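Local coordinates for ABC transporter substrate binding protein (Ribose) (PDB 4WUT), which binds D-fucose in its cleft and probably delivers carbohydrate to an ABC transporter in the membrane, at residues V83-V97 against I108-A121. Residues are numbered along the deposited sequence; the frame is centred on the assembly and turned at random.
With FCB (beta-D-fucopyranose), chain E.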
loop_
_atom_site.group_PDB
_atom_site.type_symbol
_atom_site.label_atom_id
_atom_site.label_comp_id
_atom_site.label_asym_id
_atom_site.label_seq_id
_atom_site.Cartn_x
_atom_site.Cartn_y
_atom_site.Cartn_z
ATOM N N VAL A 83 -9.902 5.955 23.643
ATOM C CA VAL A 83 -10.787 5.692 22.517
ATOM C C VAL A 83 -11.321 4.280 22.652
ATOM O O VAL A 83 -10.740 3.436 23.348
ATOM C CB VAL A 83 -10.062 5.854 21.156
ATOM C CG1 VAL A 83 -9.512 7.279 20.994
ATOM C CG2 VAL A 83 -8.944 4.854 20.997
ATOM N N ASP A 84 -12.458 4.027 22.019
ATOM C CA ASP A 84 -13.077 2.708 22.103
ATOM C C ASP A 84 -12.300 1.656 21.309
ATOM O O ASP A 84 -12.314 0.488 21.673
ATOM C CB ASP A 84 -14.522 2.742 21.596
ATOM C CG ASP A 84 -15.450 3.519 22.505
ATOM O OD1 ASP A 84 -15.038 3.901 23.620
ATOM O OD2 ASP A 84 -16.608 3.729 22.090
ATOM N N ALA A 85 -11.643 2.071 20.220
ATOM C CA ALA A 85 -10.954 1.138 19.311
ATOM C C ALA A 85 -10.039 1.895 18.362
ATOM O O ALA A 85 -10.200 3.093 18.160
ATOM C CB ALA A 85 -11.965 0.329 18.492
ATOM N N ILE A 86 -9.106 1.171 17.775
ATOM C CA ILE A 86 -8.115 1.751 16.885
ATOM C C ILE A 86 -8.010 0.918 15.622
ATOM O O ILE A 86 -7.863 -0.304 15.674
ATOM C CB ILE A 86 -6.724 1.824 17.555
ATOM C CG1 ILE A 86 -6.789 2.733 18.784
ATOM C CG2 ILE A 86 -5.648 2.258 16.525
ATOM C CD1 ILE A 86 -5.541 2.698 19.641
ATOM N N LEU A 87 -8.125 1.586 14.485
ATOM C CA LEU A 87 -7.850 0.998 13.183
ATOM C C LEU A 87 -6.553 1.625 12.719
ATOM O O LEU A 87 -6.517 2.840 12.484
ATOM C CB LEU A 87 -8.957 1.332 12.184
ATOM C CG LEU A 87 -8.897 0.626 10.825
ATOM C CD1 LEU A 87 -8.988 -0.895 11.032
ATOM C CD2 LEU A 87 -9.954 1.100 9.869
ATOM N N LEU A 88 -5.499 0.820 12.582
ATOM C CA LEU A 88 -4.146 1.345 12.366
ATOM C C LEU A 88 -3.499 0.749 11.124
ATOM O O LEU A 88 -3.489 -0.478 10.970
ATOM C CB LEU A 88 -3.261 1.011 13.566
ATOM C CG LEU A 88 -1.780 1.396 13.464
ATOM C CD1 LEU A 88 -1.573 2.914 13.326
ATOM C CD2 LEU A 88 -1.046 0.854 14.680
ATOM N N ALA A 89 -2.972 1.608 10.248
ATOM C CA ALA A 89 -2.062 1.201 9.179
ATOM C C ALA A 89 -0.659 1.629 9.609
ATOM O O ALA A 89 -0.269 2.795 9.422
ATOM C CB ALA A 89 -2.421 1.848 7.862
ATOM N N PRO A 90 0.087 0.717 10.224
ATOM C CA PRO A 90 1.332 1.132 10.884
ATOM C C PRO A 90 2.397 1.501 9.880
ATOM O O PRO A 90 2.622 0.761 8.919
ATOM C CB PRO A 90 1.752 -0.107 11.681
ATOM C CG PRO A 90 1.104 -1.225 10.975
ATOM C CD PRO A 90 -0.207 -0.704 10.471
ATOM N N SER A 91 3.082 2.627 10.108
ATOM C CA SER A 91 4.103 3.094 9.183
ATOM C C SER A 91 5.411 2.299 9.285
ATOM O O SER A 91 6.266 2.397 8.392
ATOM C CB SER A 91 4.364 4.573 9.397
ATOM O OG SER A 91 3.177 5.297 9.123
ATOM N N ASP A 92 5.548 1.524 10.356
ATOM C CA ASP A 92 6.712 0.665 10.563
ATOM C C ASP A 92 6.258 -0.568 11.348
ATOM O O ASP A 92 5.423 -0.437 12.248
ATOM C CB ASP A 92 7.822 1.389 11.337
ATOM C CG ASP A 92 9.113 0.575 11.383
ATOM O OD1 ASP A 92 9.854 0.646 10.383
ATOM O OD2 ASP A 92 9.368 -0.152 12.385
ATOM N N PRO A 93 6.756 -1.772 10.996
ATOM C CA PRO A 93 6.247 -2.958 11.678
ATOM C C PRO A 93 6.786 -3.167 13.084
ATOM O O PRO A 93 6.186 -3.921 13.838
ATOM C CB PRO A 93 6.672 -4.103 10.747
ATOM C CG PRO A 93 7.818 -3.597 9.977
ATOM C CD PRO A 93 7.610 -2.111 9.844
ATOM N N ASP A 94 7.864 -2.486 13.414
ATOM C CA ASP A 94 8.491 -2.606 14.720
ATOM C C ASP A 94 8.262 -1.391 15.624
ATOM O O ASP A 94 7.950 -1.543 16.814
ATOM C CB ASP A 94 9.984 -2.867 14.529
ATOM C CG ASP A 94 10.248 -4.172 13.820
ATOM O OD1 ASP A 94 9.955 -5.224 14.417
ATOM O OD2 ASP A 94 10.740 -4.147 12.666
ATOM N N ALA A 95 8.429 -0.194 15.078
ATOM C CA ALA A 95 8.324 1.006 15.888
ATOM C C ALA A 95 6.955 1.181 16.503
ATOM O O ALA A 95 6.840 1.848 17.539
ATOM C CB ALA A 95 8.680 2.231 15.073
ATOM N N LEU A 96 5.916 0.628 15.872
ATOM C CA LEU A 96 4.553 0.797 16.375
ATOM C C LEU A 96 4.127 -0.270 17.399
ATOM O O LEU A 96 3.077 -0.145 18.034
ATOM C CB LEU A 96 3.549 0.795 15.217
ATOM C CG LEU A 96 3.333 2.146 14.503
ATOM C CD1 LEU A 96 2.581 3.101 15.440
ATOM C CD2 LEU A 96 4.617 2.775 13.991
ATOM N N VAL A 97 4.959 -1.289 17.602
ATOM C CA VAL A 97 4.590 -2.367 18.518
ATOM C C VAL A 97 4.361 -1.913 19.968
ATOM O O VAL A 97 3.363 -2.286 20.574
ATOM C CB VAL A 97 5.587 -3.508 18.457
ATOM C CG1 VAL A 97 5.214 -4.558 19.497
ATOM C CG2 VAL A 97 5.586 -4.105 17.062
ATOM N N ILE A 108 -8.139 -1.956 24.618
ATOM C CA ILE A 108 -8.658 -1.289 23.437
ATOM C C ILE A 108 -8.445 -2.171 22.208
ATOM O O ILE A 108 -7.311 -2.467 21.847
ATOM C CB ILE A 108 -7.979 0.079 23.209
ATOM C CG1 ILE A 108 -8.188 0.984 24.419
ATOM C CG2 ILE A 108 -8.524 0.723 21.936
ATOM C CD1 ILE A 108 -7.348 2.280 24.358
ATOM N N PRO A 109 -9.541 -2.601 21.572
ATOM C CA PRO A 109 -9.416 -3.414 20.359
ATOM C C PRO A 109 -8.614 -2.698 19.285
ATOM O O PRO A 109 -8.788 -1.493 19.090
ATOM C CB PRO A 109 -10.864 -3.588 19.898
ATOM C CG PRO A 109 -11.696 -3.408 21.114
ATOM C CD PRO A 109 -10.945 -2.394 21.958
ATOM N N VAL A 110 -7.731 -3.433 18.622
ATOM C CA VAL A 110 -6.924 -2.889 17.546
ATOM C C VAL A 110 -7.054 -3.809 16.328
ATOM O O VAL A 110 -6.918 -5.026 16.432
ATOM C CB VAL A 110 -5.441 -2.781 17.939
ATOM C CG1 VAL A 110 -4.603 -2.369 16.742
ATOM C CG2 VAL A 110 -5.242 -1.775 19.091
ATOM N N VAL A 111 -7.353 -3.222 15.178
ATOM C CA VAL A 111 -7.302 -3.947 13.922
ATOM C C VAL A 111 -6.250 -3.247 13.062
ATOM O O VAL A 111 -6.191 -2.020 13.022
ATOM C CB VAL A 111 -8.674 -3.959 13.254
ATOM C CG1 VAL A 111 -8.583 -4.462 11.819
ATOM C CG2 VAL A 111 -9.630 -4.804 14.077
ATOM N N ILE A 112 -5.391 -4.049 12.435
ATOM C CA ILE A 112 -4.325 -3.576 11.560
ATOM C C ILE A 112 -4.742 -3.696 10.102
ATOM O O ILE A 112 -5.286 -4.740 9.680
ATOM C CB ILE A 112 -3.026 -4.371 11.801
ATOM C CG1 ILE A 112 -2.626 -4.302 13.287
ATOM C CG2 ILE A 112 -1.908 -3.903 10.896
ATOM C CD1 ILE A 112 -2.252 -2.934 13.786
ATOM N N ILE A 113 -4.532 -2.625 9.340
ATOM C CA ILE A 113 -4.786 -2.658 7.908
ATOM C C ILE A 113 -3.532 -2.353 7.104
ATOM O O ILE A 113 -2.626 -1.644 7.583
ATOM C CB ILE A 113 -5.923 -1.711 7.499
ATOM C CG1 ILE A 113 -5.647 -0.296 8.009
ATOM C CG2 ILE A 113 -7.262 -2.244 7.989
ATOM C CD1 ILE A 113 -6.478 0.761 7.325
ATOM N N ASP A 114 -3.463 -2.966 5.924
ATOM C CA ASP A 114 -2.535 -2.599 4.855
ATOM C C ASP A 114 -1.097 -3.061 5.041
ATOM O O ASP A 114 -0.519 -3.700 4.157
ATOM C CB ASP A 114 -2.545 -1.093 4.597
ATOM C CG ASP A 114 -1.521 -0.697 3.582
ATOM O OD1 ASP A 114 -1.753 -0.946 2.375
ATOM O OD2 ASP A 114 -0.443 -0.166 3.965
ATOM N N SER A 115 -0.511 -2.726 6.187
ATOM C CA SER A 115 0.910 -2.940 6.425
ATOM C C SER A 115 1.059 -3.720 7.718
ATOM O O SER A 115 0.507 -3.346 8.752
ATOM C CB SER A 115 1.627 -1.604 6.570
ATOM O OG SER A 115 1.860 -1.022 5.317
HETATM N N MSE A 116 1.785 -4.824 7.652
HETATM C CA MSE A 116 1.942 -5.700 8.796
HETATM C C MSE A 116 2.669 -5.070 9.976
HETATM O O MSE A 116 3.443 -4.104 9.836
HETATM C CB MSE A 116 2.711 -6.966 8.383
HETATM C CG MSE A 116 4.004 -6.704 7.679
HETATM SE SE MSE A 116 5.177 -8.277 7.605
HETATM C CE MSE A 116 5.625 -8.466 9.507
ATOM N N LEU A 117 2.381 -5.637 11.138
ATOM C CA LEU A 117 3.229 -5.486 12.315
ATOM C C LEU A 117 4.111 -6.708 12.479
ATOM O O LEU A 117 3.791 -7.792 11.989
ATOM C CB LEU A 117 2.389 -5.368 13.579
ATOM C CG LEU A 117 1.696 -4.050 13.879
ATOM C CD1 LEU A 117 0.980 -4.129 15.219
ATOM C CD2 LEU A 117 2.682 -2.859 13.869
ATOM N N SER A 118 5.202 -6.550 13.211
ATOM C CA SER A 118 6.083 -7.642 13.553
ATOM C C SER A 118 5.339 -8.810 14.207
ATOM O O SER A 118 4.307 -8.619 14.847
ATOM C CB SER A 118 7.123 -7.112 14.536
ATOM O OG SER A 118 7.919 -8.149 15.052
ATOM N N LYS A 119 5.891 -10.008 14.052
ATOM C CA LYS A 119 5.414 -11.199 14.780
ATOM C C LYS A 119 5.334 -10.956 16.287
ATOM O O LYS A 119 4.427 -11.444 16.960
ATOM C CB LYS A 119 6.349 -12.373 14.509
ATOM C CG LYS A 119 6.395 -12.812 13.059
ATOM C CD LYS A 119 5.237 -13.749 12.703
ATOM C CE LYS A 119 5.304 -15.059 13.478
ATOM N NZ LYS A 119 4.322 -16.079 12.978
ATOM N N ASP A 120 6.286 -10.191 16.810
ATOM C CA ASP A 120 6.317 -9.835 18.228
ATOM C C ASP A 120 4.967 -9.314 18.744
ATOM O O ASP A 120 4.662 -9.439 19.928
ATOM C CB ASP A 120 7.385 -8.760 18.470
ATOM C CG ASP A 120 8.809 -9.274 18.259
ATOM O OD1 ASP A 120 9.026 -10.503 18.341
ATOM O OD2 ASP A 120 9.713 -8.440 18.012
ATOM N N ALA A 121 4.160 -8.741 17.853
ATOM C CA ALA A 121 2.969 -7.996 18.237
ATOM C C ALA A 121 1.694 -8.823 18.126
ATOM O O ALA A 121 0.605 -8.288 18.280
ATOM C CB ALA A 121 2.822 -6.742 17.338
HETATM C C1 FCB E . -0.123 1.580 -0.932
HETATM C C2 FCB E . 0.536 0.868 0.241
HETATM C C3 FCB E . 0.413 1.618 1.453
HETATM C C4 FCB E . 0.922 3.070 1.253
HETATM C C5 FCB E . 0.163 3.605 0.008
HETATM C C6 FCB E . 0.557 5.070 -0.340
HETATM O O1 FCB E . 0.320 0.949 -2.038
HETATM O O2 FCB E . -0.167 -0.397 0.392
HETATM O O3 FCB E . 1.204 0.924 2.451
HETATM O O4 FCB E . 2.362 3.108 1.091
HETATM O O5 FCB E . 0.471 2.861 -1.088
HETATM O O HOH W 1 9.480 -5.630 16.953
HETATM O O HOH W 2 10.457 -7.731 14.177
#
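Strands Ala85-Leu88 and Val110-Ile113 run parallel, their short axes 12° apart, joined by alternating backbone hydrogen bonds from Ile86 N to Pro109 O, Val111 N to Ile86 O, Leu88 N to Val111 O and Ile113 N to Leu88 O. Leu87, its CG turned anti to the backbone N (chi1 -172°), lays CD1 3.7 Å from Val111 CG1 and equally close to Ile113 CG2, on the face covered by helices 267-282 and 36-49. On the other face Leu88 CD2 lies 4.1 Å from Ile112 CD1, the side chains side by side. Past the strands the Pro90 ring turns toward residues 108-121: its CD meets Ile112 CG2 at 3.6 Å, crossing at about a right angle, Leu117 CD2 reaches Pro90 CB at 3.6 Å, and Pro90 CG lies 3.1 Å from Ser115 O, a buried carbonyl without a hydrogen-bond partner. Pro93 O then accepts Ser118 N at 2.9 Å, the donor above the carbonyl plane. At the outer end Val97 straddles Ala121 CB with both methyls, and two waters link Asp94 OD1 to Ser118 OG and Asp120 OD2, probably easing carboxylate repulsion. This right-handed beta-alpha-beta unit of the periplasmic-binding fold has 97-105 as connecting helix. Beyond these interior strands, fucose O2 and O3 donate to Asp114 OD1 and OD2, at 2.6 Å and a very short 2.5 Å; Ser115 OG, also bonded to Lys31 and Ser165, donates to OD2 from above the carboxylate plane, probably steadying its rotation.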